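Local coordinates for protein membrane-bound lytic murein transglycosylase A (Burkholderia pseudomallei, PDB 6QK4) that probably cleaves the beta-1,4 linkage between N-acetylmuramic acid and N-acetylglucosamine in peptidoglycan, leaving a 1,6-anhydro bond on the muramic acid residue, at residues Gln289-Met294 and Met335-Arg340; Ala22-Pro27 and Phe90-Asn95; Ile46-Asn51 and Leu302-Asp307. One frame throughout, in Å; residues are numbered along the deposited sequence.

Contact 1: residues Gln289-Met294 and Met335-Arg340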
ATOM      1  N   GLN A 289     -10.258 -13.422   0.912  1.00 19.92           N
ATOM      2  CA  GLN A 289     -11.595 -13.183   0.387  1.00 18.60           C
ATOM      3  C   GLN A 289     -12.094 -11.899   1.021  1.00 20.65           C
ATOM      4  O   GLN A 289     -12.174 -11.819   2.252  1.00 23.55           O
ATOM      5  CB  GLN A 289     -12.490 -14.359   0.751  1.00 20.83           C
ATOM      6  CG  GLN A 289     -13.977 -14.107   0.279  1.00 20.90           C
ATOM      7  CD  GLN A 289     -14.848 -15.306   0.618  1.00 24.27           C
ATOM      8  OE1 GLN A 289     -14.511 -16.104   1.513  1.00 28.37           O
ATOM      9  NE2 GLN A 289     -15.947 -15.454  -0.097  1.00 25.98           N
ATOM     10  N   THR A 290     -12.406 -10.899   0.192  1.00 20.64           N
ATOM     11  CA  THR A 290     -12.798  -9.580   0.711  1.00 21.77           C
ATOM     12  C   THR A 290     -13.642  -8.876  -0.386  1.00 21.47           C
ATOM     13  O   THR A 290     -14.242  -9.557  -1.229  1.00 21.27           O
ATOM     14  CB  THR A 290     -11.550  -8.819   1.230  1.00 22.32           C
ATOM     15  OG1 THR A 290     -11.997  -7.595   1.814  1.00 21.19           O
ATOM     16  CG2 THR A 290     -10.563  -8.421   0.099  1.00 22.09           C
ATOM     17  N   THR A 291     -13.697  -7.547  -0.396  1.00 20.32           N
ATOM     18  CA  THR A 291     -14.399  -6.813  -1.447  1.00 21.32           C
ATOM     19  C   THR A 291     -13.567  -5.611  -1.879  1.00 24.39           C
ATOM     20  O   THR A 291     -12.667  -5.172  -1.166  1.00 23.68           O
ATOM     21  CB  THR A 291     -15.805  -6.311  -0.993  1.00 20.49           C
ATOM     22  OG1 THR A 291     -15.681  -5.631   0.266  1.00 23.86           O
ATOM     23  CG2 THR A 291     -16.759  -7.487  -0.801  1.00 20.66           C
ATOM     24  N   ARG A 292     -13.931  -5.050  -3.058  1.00 26.53           N
ATOM     25  CA  ARG A 292     -13.217  -3.876  -3.575  1.00 27.56           C
ATOM     26  C   ARG A 292     -13.753  -2.606  -2.936  1.00 27.27           C
ATOM     27  O   ARG A 292     -14.955  -2.455  -2.797  1.00 26.84           O
ATOM     28  CB  ARG A 292     -13.409  -3.762  -5.070  1.00 29.71           C
ATOM     29  CG  ARG A 292     -12.920  -4.910  -5.872  1.00 37.92           C
ATOM     30  CD  ARG A 292     -12.681  -4.448  -7.304  1.00 43.07           C
ATOM     31  NE  ARG A 292     -11.889  -5.479  -7.940  1.00 50.40           N
ATOM     32  CZ  ARG A 292     -10.596  -5.381  -8.177  1.00 52.22           C
ATOM     33  NH1 ARG A 292      -9.963  -4.251  -7.886  1.00 53.24           N
ATOM     34  NH2 ARG A 292      -9.961  -6.391  -8.754  1.00 54.25           N
ATOM     35  N   PRO A 293     -12.889  -1.647  -2.660  1.00 25.57           N
ATOM     36  CA  PRO A 293     -13.307  -0.483  -1.862  1.00 29.74           C
ATOM     37  C   PRO A 293     -14.381   0.407  -2.488  1.00 36.41           C
ATOM     38  O   PRO A 293     -15.215   0.955  -1.750  1.00 42.04           O
ATOM     39  CB  PRO A 293     -11.991   0.299  -1.676  1.00 29.07           C
ATOM     40  CG  PRO A 293     -10.961  -0.352  -2.576  1.00 29.26           C
ATOM     41  CD  PRO A 293     -11.425  -1.777  -2.819  1.00 24.95           C
ATOM     42  N   MET A 294     -14.361   0.648  -3.793  1.00 30.74           N
ATOM     43  CA  MET A 294     -15.319   1.658  -4.271  1.00 37.20           C
ATOM     44  C   MET A 294     -16.580   1.037  -4.834  1.00 32.42           C
ATOM     45  O   MET A 294     -17.683   1.583  -4.667  1.00 35.26           O
ATOM     46  CB  MET A 294     -14.688   2.575  -5.332  1.00 52.30           C
ATOM     47  CG  MET A 294     -13.270   3.018  -4.998  1.00 67.64           C
ATOM     48  SD  MET A 294     -13.305   4.489  -3.962  1.00 78.53           S
ATOM     49  CE  MET A 294     -12.431   5.686  -4.949  1.00 81.03           C
ATOM     50  N   MET A 335     -10.081   1.621   1.469  1.00 24.30           N
ATOM     51  CA  MET A 335     -10.243   0.190   1.745  1.00 22.17           C
ATOM     52  C   MET A 335     -10.390  -0.027   3.252  1.00 23.83           C
ATOM     53  O   MET A 335      -9.470   0.257   4.039  1.00 23.78           O
ATOM     54  CB  MET A 335      -9.075  -0.652   1.177  1.00 23.43           C
ATOM     55  CG  MET A 335      -9.615  -2.176   0.722  1.00 24.95           C
ATOM     56  SD  MET A 335      -8.154  -3.010   0.518  1.00 37.17           S
ATOM     57  CE  MET A 335      -9.110  -4.561   0.154  1.00 28.43           C
ATOM     58  N   LYS A 336     -11.529  -0.608   3.649  1.00 23.38           N
ATOM     59  CA  LYS A 336     -11.774  -0.914   5.057  1.00 22.02           C
ATOM     60  C   LYS A 336     -12.885  -1.947   5.053  1.00 18.88           C
ATOM     61  O   LYS A 336     -14.076  -1.621   5.215  1.00 22.17           O
ATOM     62  CB  LYS A 336     -12.161   0.350   5.844  1.00 26.87           C
ATOM     63  CG  LYS A 336     -12.131   0.129   7.362  1.00 29.66           C
ATOM     64  CD  LYS A 336     -12.462   1.399   8.212  1.00 37.76           C
ATOM     65  CE  LYS A 336     -12.832   0.895   9.631  1.00 46.67           C
ATOM     66  NZ  LYS A 336     -12.571   1.912  10.676  1.00 52.48           N
ATOM     67  N   GLN A 337     -12.510  -3.183   4.705  1.00 19.90           N
ATOM     68  CA  GLN A 337     -13.442  -4.208   4.241  1.00 18.96           C
ATOM     69  C   GLN A 337     -13.379  -5.431   5.136  1.00 19.79           C
ATOM     70  O   GLN A 337     -12.291  -5.856   5.551  1.00 21.61           O
ATOM     71  CB  GLN A 337     -13.128  -4.675   2.771  1.00 19.74           C
ATOM     72  CG  GLN A 337     -12.704  -3.566   1.812  1.00 22.35           C
ATOM     73  CD  GLN A 337     -13.808  -2.514   1.612  1.00 25.14           C
ATOM     74  OE1 GLN A 337     -13.630  -1.287   1.884  1.00 22.09           O
ATOM     75  NE2 GLN A 337     -14.990  -2.987   1.177  1.00 24.67           N
ATOM     76  N   ASN A 338     -14.557  -6.049   5.343  1.00 21.50           N
ATOM     77  CA  ASN A 338     -14.530  -7.362   5.993  1.00 19.47           C
ATOM     78  C   ASN A 338     -13.822  -8.362   5.090  1.00 23.49           C
ATOM     79  O   ASN A 338     -13.898  -8.277   3.850  1.00 23.80           O
ATOM     80  CB  ASN A 338     -15.931  -7.886   6.238  1.00 21.19           C
ATOM     81  CG  ASN A 338     -15.941  -9.142   7.082  1.00 22.25           C
ATOM     82  OD1 ASN A 338     -15.252  -9.222   8.127  1.00 21.75           O
ATOM     83  ND2 ASN A 338     -16.725 -10.168   6.608  1.00 22.15           N
ATOM     84  N   GLY A 339     -13.137  -9.319   5.744  1.00 22.33           N
ATOM     85  CA  GLY A 339     -12.365 -10.328   5.024  1.00 20.99           C
ATOM     86  C   GLY A 339     -12.268 -11.674   5.721  1.00 21.17           C
ATOM     87  O   GLY A 339     -12.518 -11.808   6.923  1.00 21.50           O
ATOM     88  N   ARG A 340     -11.900 -12.672   4.919  1.00 16.14           N
ATOM     89  CA  ARG A 340     -11.627 -14.054   5.365  1.00 17.84           C
ATOM     90  C   ARG A 340     -10.276 -14.525   4.809  1.00 17.87           C
ATOM     91  O   ARG A 340      -9.866 -14.165   3.685  1.00 18.30           O
ATOM     92  CB  ARG A 340     -12.706 -15.015   4.873  1.00 19.61           C
ATOM     93  CG  ARG A 340     -14.064 -14.756   5.496  1.00 20.51           C
ATOM     94  CD  ARG A 340     -14.060 -15.074   6.996  1.00 21.31           C
ATOM     95  NE  ARG A 340     -15.384 -14.773   7.599  1.00 22.40           N
ATOM     96  CZ  ARG A 340     -16.457 -15.596   7.608  1.00 25.83           C
ATOM     97  NH1 ARG A 340     -16.423 -16.796   6.995  1.00 24.51           N
ATOM     98  NH2 ARG A 340     -17.603 -15.140   8.183  1.00 22.44           N
TER
HETATM   99  O   HOH W   1     -15.920  -7.262   2.464  1.00 26.48           O

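Contact 2: residues Ala22-Pro27 and Phe90-Asn95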
ATOM      1  N   ALA A  22     -13.553 -23.761  15.594  1.00 25.67           N
ATOM      2  CA  ALA A  22     -13.092 -24.346  16.859  1.00 25.49           C
ATOM      3  C   ALA A  22     -11.568 -24.375  16.999  1.00 29.74           C
ATOM      4  O   ALA A  22     -11.062 -24.594  18.106  1.00 34.10           O
ATOM      5  CB  ALA A  22     -13.668 -25.766  16.945  1.00 28.79           C
ATOM      6  N   ALA A  23     -10.822 -24.101  15.928  1.00 28.35           N
ATOM      7  CA  ALA A  23      -9.364 -24.090  15.964  1.00 26.57           C
ATOM      8  C   ALA A  23      -8.838 -22.862  15.237  1.00 24.66           C
ATOM      9  O   ALA A  23      -9.493 -22.308  14.339  1.00 26.70           O
ATOM     10  CB  ALA A  23      -8.785 -25.362  15.324  1.00 26.78           C
ATOM     11  N   ARG A  24      -7.622 -22.466  15.618  1.00 23.95           N
ATOM     12  CA  ARG A  24      -6.901 -21.370  14.948  1.00 22.14           C
ATOM     13  C   ARG A  24      -6.627 -21.677  13.459  1.00 21.95           C
ATOM     14  O   ARG A  24      -6.811 -20.801  12.577  1.00 22.31           O
ATOM     15  CB  ARG A  24      -5.591 -21.147  15.707  1.00 22.04           C
ATOM     16  CG  ARG A  24      -4.564 -20.260  15.006  1.00 26.86           C
ATOM     17  CD  ARG A  24      -5.005 -18.832  15.078  1.00 25.07           C
ATOM     18  NE  ARG A  24      -3.887 -17.879  15.322  1.00 24.76           N
ATOM     19  CZ  ARG A  24      -4.064 -16.586  15.549  1.00 29.01           C
ATOM     20  NH1 ARG A  24      -5.303 -16.054  15.518  1.00 25.83           N
ATOM     21  NH2 ARG A  24      -2.994 -15.793  15.801  1.00 24.53           N
ATOM     22  N   LEU A  25      -6.176 -22.890  13.154  1.00 18.05           N
ATOM     23  CA  LEU A  25      -5.909 -23.362  11.791  1.00 17.62           C
ATOM     24  C   LEU A  25      -6.631 -24.678  11.537  1.00 22.13           C
ATOM     25  O   LEU A  25      -6.369 -25.667  12.230  1.00 25.90           O
ATOM     26  CB  LEU A  25      -4.399 -23.549  11.529  1.00 22.00           C
ATOM     27  CG  LEU A  25      -3.633 -22.218  11.402  1.00 22.55           C
ATOM     28  CD1 LEU A  25      -2.116 -22.449  11.686  1.00 29.35           C
ATOM     29  CD2 LEU A  25      -3.854 -21.546   9.999  1.00 23.58           C
ATOM     30  N   THR A  26      -7.443 -24.717  10.491  1.00 22.45           N
ATOM     31  CA  THR A  26      -8.219 -25.916  10.148  1.00 23.67           C
ATOM     32  C   THR A  26      -7.905 -26.284   8.711  1.00 25.30           C
ATOM     33  O   THR A  26      -8.294 -25.542   7.783  1.00 25.04           O
ATOM     34  CB  THR A  26      -9.722 -25.682  10.285  1.00 26.21           C
ATOM     35  OG1 THR A  26     -10.030 -25.155  11.579  1.00 29.13           O
ATOM     36  CG2 THR A  26     -10.455 -27.052  10.080  1.00 26.69           C
ATOM     37  N   PRO A  27      -7.245 -27.417   8.439  1.00 23.94           N
ATOM     38  CA  PRO A  27      -7.030 -27.813   7.037  1.00 22.09           C
ATOM     39  C   PRO A  27      -8.335 -28.083   6.307  1.00 26.63           C
ATOM     40  O   PRO A  27      -9.268 -28.697   6.846  1.00 26.73           O
ATOM     41  CB  PRO A  27      -6.202 -29.111   7.154  1.00 26.59           C
ATOM     42  CG  PRO A  27      -6.672 -29.703   8.524  1.00 28.44           C
ATOM     43  CD  PRO A  27      -6.838 -28.463   9.425  1.00 25.64           C
ATOM     44  N   PHE A  90      -5.370 -23.752   4.987  1.00 19.56           N
ATOM     45  CA  PHE A  90      -5.892 -23.876   6.344  1.00 20.13           C
ATOM     46  C   PHE A  90      -6.775 -22.680   6.632  1.00 24.04           C
ATOM     47  O   PHE A  90      -6.287 -21.543   6.670  1.00 23.13           O
ATOM     48  CB  PHE A  90      -4.806 -23.922   7.422  1.00 20.03           C
ATOM     49  CG  PHE A  90      -4.017 -25.222   7.433  1.00 21.78           C
ATOM     50  CD1 PHE A  90      -3.132 -25.478   6.404  1.00 20.92           C
ATOM     51  CD2 PHE A  90      -4.122 -26.159   8.494  1.00 23.76           C
ATOM     52  CE1 PHE A  90      -2.394 -26.653   6.357  1.00 23.44           C
ATOM     53  CE2 PHE A  90      -3.338 -27.331   8.459  1.00 25.69           C
ATOM     54  CZ  PHE A  90      -2.503 -27.568   7.378  1.00 24.85           C
ATOM     55  N   GLN A  91      -8.050 -22.931   6.866  1.00 21.44           N
ATOM     56  CA  GLN A  91      -8.935 -21.830   7.301  1.00 23.80           C
ATOM     57  C   GLN A  91      -8.398 -21.199   8.592  1.00 20.77           C
ATOM     58  O   GLN A  91      -8.036 -21.910   9.530  1.00 20.40           O
ATOM     59  CB  GLN A  91     -10.369 -22.402   7.477  1.00 21.62           C
ATOM     60  CG  GLN A  91     -11.299 -21.469   8.256  1.00 22.11           C
ATOM     61  CD  GLN A  91     -12.501 -22.212   8.752  1.00 24.89           C
ATOM     62  OE1 GLN A  91     -13.485 -22.346   8.026  1.00 26.31           O
ATOM     63  NE2 GLN A  91     -12.432 -22.698   9.975  1.00 24.42           N
ATOM     64  N   PHE A  92      -8.262 -19.850   8.616  1.00 19.39           N
ATOM     65  CA  PHE A  92      -7.556 -19.142   9.689  1.00 18.97           C
ATOM     66  C   PHE A  92      -8.544 -18.351  10.530  1.00 21.65           C
ATOM     67  O   PHE A  92      -9.307 -17.527   9.991  1.00 20.98           O
ATOM     68  CB  PHE A  92      -6.552 -18.195   9.056  1.00 19.56           C
ATOM     69  CG  PHE A  92      -5.659 -17.482  10.039  1.00 23.32           C
ATOM     70  CD1 PHE A  92      -5.022 -18.184  11.047  1.00 24.59           C
ATOM     71  CD2 PHE A  92      -5.440 -16.116   9.914  1.00 23.33           C
ATOM     72  CE1 PHE A  92      -4.136 -17.514  11.941  1.00 23.64           C
ATOM     73  CE2 PHE A  92      -4.596 -15.448  10.831  1.00 22.02           C
ATOM     74  CZ  PHE A  92      -3.940 -16.146  11.827  1.00 23.50           C
ATOM     75  N   ALA A  93      -8.563 -18.613  11.836  1.00 18.74           N
ATOM     76  CA  ALA A  93      -9.455 -17.873  12.710  1.00 20.74           C
ATOM     77  C   ALA A  93      -8.713 -16.982  13.703  1.00 23.48           C
ATOM     78  O   ALA A  93      -7.561 -17.247  14.090  1.00 23.90           O
ATOM     79  CB  ALA A  93     -10.367 -18.833  13.477  1.00 24.72           C
ATOM     80  N   ASN A  94      -9.406 -15.926  14.126  1.00 21.37           N
ATOM     81  CA  ASN A  94      -8.965 -15.108  15.258  1.00 21.79           C
ATOM     82  C   ASN A  94      -8.914 -15.939  16.547  1.00 24.99           C
ATOM     83  O   ASN A  94      -9.545 -16.982  16.677  1.00 25.14           O
ATOM     84  CB  ASN A  94      -9.932 -13.941  15.455  1.00 19.51           C
ATOM     85  CG  ASN A  94      -9.817 -12.922  14.363  1.00 22.93           C
ATOM     86  OD1 ASN A  94      -8.719 -12.427  14.106  1.00 24.29           O
ATOM     87  ND2 ASN A  94     -10.945 -12.628  13.684  1.00 26.06           N
ATOM     88  N   ASN A  95      -8.163 -15.456  17.537  1.00 23.57           N
ATOM     89  CA  ASN A  95      -8.056 -16.298  18.742  1.00 24.80           C
ATOM     90  C   ASN A  95      -9.376 -16.385  19.511  1.00 28.87           C
ATOM     91  O   ASN A  95      -9.576 -17.333  20.300  1.00 31.67           O
ATOM     92  CB  ASN A  95      -6.937 -15.775  19.649  1.00 27.02           C
ATOM     93  CG  ASN A  95      -5.543 -16.182  19.132  1.00 32.11           C
ATOM     94  OD1 ASN A  95      -5.323 -17.338  18.736  1.00 31.80           O
ATOM     95  ND2 ASN A  95      -4.608 -15.224  19.120  1.00 33.23           N
TER
HETATM   96  O   HOH W   2      -9.816 -22.393  11.563  1.00 24.59           O

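Contact 3: residues Ile46-Asn51 and Leu302-Asp307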
ATOM      1  N   ILE A  46       4.708 -14.096  -9.895  1.00 20.82           N
ATOM      2  CA  ILE A  46       5.729 -13.063  -9.676  1.00 20.79           C
ATOM      3  C   ILE A  46       6.003 -12.920  -8.193  1.00 19.55           C
ATOM      4  O   ILE A  46       7.154 -12.929  -7.739  1.00 21.89           O
ATOM      5  CB  ILE A  46       5.288 -11.726 -10.309  1.00 24.19           C
ATOM      6  CG1 ILE A  46       5.315 -11.824 -11.839  1.00 23.95           C
ATOM      7  CG2 ILE A  46       6.191 -10.574  -9.896  1.00 25.01           C
ATOM      8  CD1 ILE A  46       4.615 -10.699 -12.606  1.00 26.89           C
ATOM      9  N   ALA A  47       4.936 -12.794  -7.405  1.00 20.46           N
ATOM     10  CA  ALA A  47       5.102 -12.652  -5.954  1.00 19.92           C
ATOM     11  C   ALA A  47       5.626 -13.939  -5.347  1.00 20.80           C
ATOM     12  O   ALA A  47       6.381 -13.897  -4.369  1.00 18.41           O
ATOM     13  CB  ALA A  47       3.776 -12.247  -5.288  1.00 18.51           C
ATOM     14  N   LEU A  48       5.272 -15.084  -5.939  1.00 18.48           N
ATOM     15  CA  LEU A  48       5.831 -16.358  -5.512  1.00 18.59           C
ATOM     16  C   LEU A  48       7.357 -16.430  -5.694  1.00 21.41           C
ATOM     17  O   LEU A  48       8.069 -16.927  -4.818  1.00 19.85           O
ATOM     18  CB  LEU A  48       5.145 -17.517  -6.275  1.00 17.67           C
ATOM     19  CG  LEU A  48       5.772 -18.920  -6.043  1.00 19.52           C
ATOM     20  CD1 LEU A  48       5.466 -19.352  -4.654  1.00 24.42           C
ATOM     21  CD2 LEU A  48       5.069 -19.893  -6.971  1.00 21.55           C
ATOM     22  N   ARG A  49       7.885 -15.986  -6.836  1.00 19.90           N
ATOM     23  CA  ARG A  49       9.339 -16.010  -6.992  1.00 19.94           C
ATOM     24  C   ARG A  49      10.020 -15.061  -6.014  1.00 22.38           C
ATOM     25  O   ARG A  49      11.087 -15.383  -5.481  1.00 23.85           O
ATOM     26  CB  ARG A  49       9.693 -15.657  -8.439  1.00 22.36           C
ATOM     27  CG  ARG A  49       9.368 -16.801  -9.418  1.00 26.05           C
ATOM     28  CD  ARG A  49      10.076 -16.588 -10.762  1.00 25.79           C
ATOM     29  NE  ARG A  49       9.745 -15.292 -11.349  1.00 23.54           N
ATOM     30  CZ  ARG A  49       8.643 -15.071 -12.064  1.00 24.38           C
ATOM     31  NH1 ARG A  49       7.817 -16.063 -12.276  1.00 23.49           N
ATOM     32  NH2 ARG A  49       8.372 -13.860 -12.584  1.00 23.33           N
ATOM     33  N   GLN A  50       9.415 -13.892  -5.733  1.00 22.00           N
ATOM     34  CA  GLN A  50      10.030 -13.039  -4.702  1.00 22.76           C
ATOM     35  C   GLN A  50      10.019 -13.751  -3.361  1.00 22.63           C
ATOM     36  O   GLN A  50      11.000 -13.717  -2.636  1.00 23.08           O
ATOM     37  CB  GLN A  50       9.305 -11.692  -4.583  1.00 21.03           C
ATOM     38  CG  GLN A  50       9.414 -10.843  -5.826  1.00 26.01           C
ATOM     39  CD  GLN A  50      10.879 -10.330  -6.036  1.00 33.54           C
ATOM     40  OE1 GLN A  50      11.772 -10.514  -5.190  1.00 30.68           O
ATOM     41  NE2 GLN A  50      11.095  -9.662  -7.146  1.00 40.89           N
ATOM     42  N   ASN A  51       8.913 -14.414  -3.020  1.00 19.66           N
ATOM     43  CA  ASN A  51       8.865 -15.202  -1.788  1.00 22.91           C
ATOM     44  C   ASN A  51       9.997 -16.235  -1.732  1.00 23.63           C
ATOM     45  O   ASN A  51      10.697 -16.353  -0.728  1.00 22.12           O
ATOM     46  CB  ASN A  51       7.513 -15.902  -1.716  1.00 22.12           C
ATOM     47  CG  ASN A  51       6.941 -15.938  -0.335  1.00 22.49           C
ATOM     48  OD1 ASN A  51       6.728 -14.887   0.286  1.00 21.98           O
ATOM     49  ND2 ASN A  51       6.588 -17.145   0.130  1.00 20.56           N
ATOM     50  N   LEU A 302      -5.134 -14.601  -4.126  1.00 16.49           N
ATOM     51  CA  LEU A 302      -3.981 -15.241  -3.495  1.00 16.10           C
ATOM     52  C   LEU A 302      -2.887 -14.197  -3.371  1.00 18.36           C
ATOM     53  O   LEU A 302      -2.468 -13.608  -4.369  1.00 21.10           O
ATOM     54  CB  LEU A 302      -3.489 -16.426  -4.323  1.00 18.01           C
ATOM     55  CG  LEU A 302      -2.261 -17.156  -3.717  1.00 20.06           C
ATOM     56  CD1 LEU A 302      -2.517 -17.795  -2.340  1.00 20.72           C
ATOM     57  CD2 LEU A 302      -1.799 -18.190  -4.716  1.00 23.29           C
ATOM     58  N   VAL A 303      -2.459 -13.949  -2.136  1.00 19.16           N
ATOM     59  CA  VAL A 303      -1.445 -12.950  -1.830  1.00 19.52           C
ATOM     60  C   VAL A 303      -0.370 -13.614  -0.960  1.00 17.77           C
ATOM     61  O   VAL A 303      -0.484 -14.775  -0.499  1.00 16.90           O
ATOM     62  CB  VAL A 303      -2.056 -11.731  -1.109  1.00 19.09           C
ATOM     63  CG1 VAL A 303      -3.200 -11.104  -1.998  1.00 18.44           C
ATOM     64  CG2 VAL A 303      -2.705 -12.152   0.228  1.00 18.32           C
ATOM     65  N   PHE A 304       0.706 -12.846  -0.708  1.00 16.22           N
ATOM     66  CA  PHE A 304       1.810 -13.376   0.114  1.00 17.67           C
ATOM     67  C   PHE A 304       2.110 -12.395   1.226  1.00 17.44           C
ATOM     68  O   PHE A 304       2.144 -11.191   0.986  1.00 18.96           O
ATOM     69  CB  PHE A 304       3.069 -13.595  -0.735  1.00 16.38           C
ATOM     70  CG  PHE A 304       2.921 -14.726  -1.723  1.00 20.27           C
ATOM     71  CD1 PHE A 304       2.303 -14.493  -2.922  1.00 19.96           C
ATOM     72  CD2 PHE A 304       3.479 -15.989  -1.440  1.00 19.51           C
ATOM     73  CE1 PHE A 304       2.163 -15.564  -3.842  1.00 20.22           C
ATOM     74  CE2 PHE A 304       3.348 -17.068  -2.334  1.00 19.09           C
ATOM     75  CZ  PHE A 304       2.650 -16.817  -3.538  1.00 17.57           C
ATOM     76  N   ALA A 305       2.284 -12.907   2.453  1.00 19.54           N
ATOM     77  CA  ALA A 305       2.622 -12.043   3.595  1.00 16.68           C
ATOM     78  C   ALA A 305       4.077 -11.604   3.495  1.00 18.49           C
ATOM     79  O   ALA A 305       4.994 -12.386   3.762  1.00 19.77           O
ATOM     80  CB  ALA A 305       2.351 -12.814   4.894  1.00 22.40           C
ATOM     81  N   GLN A 306       4.303 -10.357   3.040  1.00 17.79           N
ATOM     82  CA  GLN A 306       5.637  -9.922   2.683  1.00 19.44           C
ATOM     83  C   GLN A 306       5.929  -8.594   3.318  1.00 19.68           C
ATOM     84  O   GLN A 306       6.956  -7.986   2.970  1.00 19.19           O
ATOM     85  CB  GLN A 306       5.836  -9.848   1.154  1.00 19.89           C
ATOM     86  CG  GLN A 306       5.611 -11.286   0.501  1.00 18.43           C
ATOM     87  CD  GLN A 306       5.833 -11.314  -1.014  1.00 20.03           C
ATOM     88  OE1 GLN A 306       5.430 -10.385  -1.747  1.00 21.16           O
ATOM     89  NE2 GLN A 306       6.318 -12.451  -1.500  1.00 20.10           N
ATOM     90  N   ASP A 307       5.094  -8.150   4.260  1.00 19.12           N
ATOM     91  CA  ASP A 307       5.363  -6.841   4.866  1.00 20.52           C
ATOM     92  C   ASP A 307       4.709  -6.830   6.234  1.00 23.18           C
ATOM     93  O   ASP A 307       3.931  -7.713   6.574  1.00 19.61           O
ATOM     94  CB  ASP A 307       4.846  -5.687   3.952  1.00 20.51           C
ATOM     95  CG  ASP A 307       5.641  -4.338   4.154  1.00 22.08           C
ATOM     96  OD1 ASP A 307       6.585  -4.281   4.987  1.00 23.47           O
ATOM     97  OD2 ASP A 307       5.258  -3.340   3.464  1.00 21.88           O
TER

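Contact 1: residues Gln289-Met294 and Met335-Arg340
Q289 and R340 face each other as an antiparallel, hydrogen-bonded pair where strands 289-291 and 336-340 run at 164° to one another, their axes 4.7 Å apart at closest. Q289 N donates to R340 O at 2.9 Å and R340 N to Q289 O. Next along, G339 brings its CA to within 3.2 Å of Q289 O, where a side chain would crowd Q289 O and T290. Beyond this pair T291 N stands too far from N338 O to bond, and T290 OG1, anti to the backbone N (chi1 -176°), donates to that oxygen instead at 2.9 Å, coming from above the carbonyl plane. This pairing belongs to the 3D domain, a double-psi beta-barrel relative, and joins two of its strands. T291 and Q337 cross at about a right angle. Q337 bends at chi2, and its NE2 gives a nearly straight bond of 2.9 Å to T291 OG1, while its OE1 accepts from K336 N; the two bonds hold the amide at both ends. A water links T291 OG1 to N338 O. Further along, the P293 ring packs obliquely on M335, CD to CG 4.0 Å, and W322 of strand 317-324 touches both.

Contact 2: residues Ala22-Pro27 and Phe90-Asn95
R24 lies alongside F92 and pairs with the backbone beyond it, at the edge of a short antiparallel ladder in which L25, T26 and P27 face F92, Q91 and F90. From CB the R24 chain sets out anti to the backbone N (chi1 168°), then bends at chi2 and chi3, long enough to pass F92 and still reach a backbone carbonyl. CG comes near F92 CE1, CD lies 3.2 Å from A93 O, and NE comes to 3.4 Å from F92 CE1. At the tip, NH1 donates to a lone pair of A93 O at 2.9 Å. N95 OD1 lies over one face of the guanidinium and F92 CE1 over the opposite one, both offset toward the rim, with the ring plane turned 50° from it. NH2 makes a weak bond to S279. On the face that carries L25, P27, F90 and F92, L25 CD2 bridges the two phenylalanines, 3.6 Å from F90 CB, and P27 CB sits over the F90 ring in a CH-pi contact; F345 meets that ring edge-to-face. The T26 and Q91 side chains occupy the other face side by side, too far apart to bond directly, and one water accepts from T26 OG1 and Q91 NE2 while donating to A23 O and Q91 O. Strand 25-27 thus extends the sheet by backbone bonds, and the R24 charge is probably eased mainly by A93 O.

Contact 3: residues Ile46-Asn51 and Leu302-Asp307
A47 and F304 mark the nearest approach of helix 46-51 to strand 302-307, their CA atoms 6.9 Å apart; the two axes run at 27° to each other and come no closer than 8.7 Å. A side chain as large as phenylalanine suits that gap. F304 turns one ring face to the helix backbone, from A47 C to L48 N. A47, small enough to admit the ring, sets CB 3.6 Å from F304 CD1, and L48 adds CB at 3.8 Å from F304 CZ. Beside the ring, Q306 reaches the helix with a chain extended beyond CG (chi2 -178°). Its NE2 donates to A47 O at 3.2 Å and to N51 OD1 at 3.0 Å, both acceptors close to the amide plane. A47 O also accepts the helical bond from N51 N, which arrives from the opposite face of the carbonyl. The other ends of the two amides are bonded to S272 and G283, and F83 of helix 76-86 packs against F304. Helix 44-55 is held on this strand of the 3D domain by an aromatic contact and a buried amide pair, whose bonds fix the rotation of Q306 and offset the cost of burying its end.

From the N terminus, segment 22-27 comes first and helix 44-55 follows it; contact 2 then closes its loop at 90-95, with segment 46-51 inside that loop. Contact 3 opens within contact 2 and closes only at 302-307, so the two cross. Contact 1 opens at 289-294, before contact 3 has closed, and ends at 335-340, crossing contact 3 in turn, whereas contacts 2 and 1 follow in series. Strands 87-92 and 336-346 are neighbours, as are 285-291 and 298-307, so the three contacts are joined through paired strands. Contact 3 ties the N-terminal helix to the 3D domain, contact 2 reaches it through strand 87-92, and contact 1 joins two strands within it.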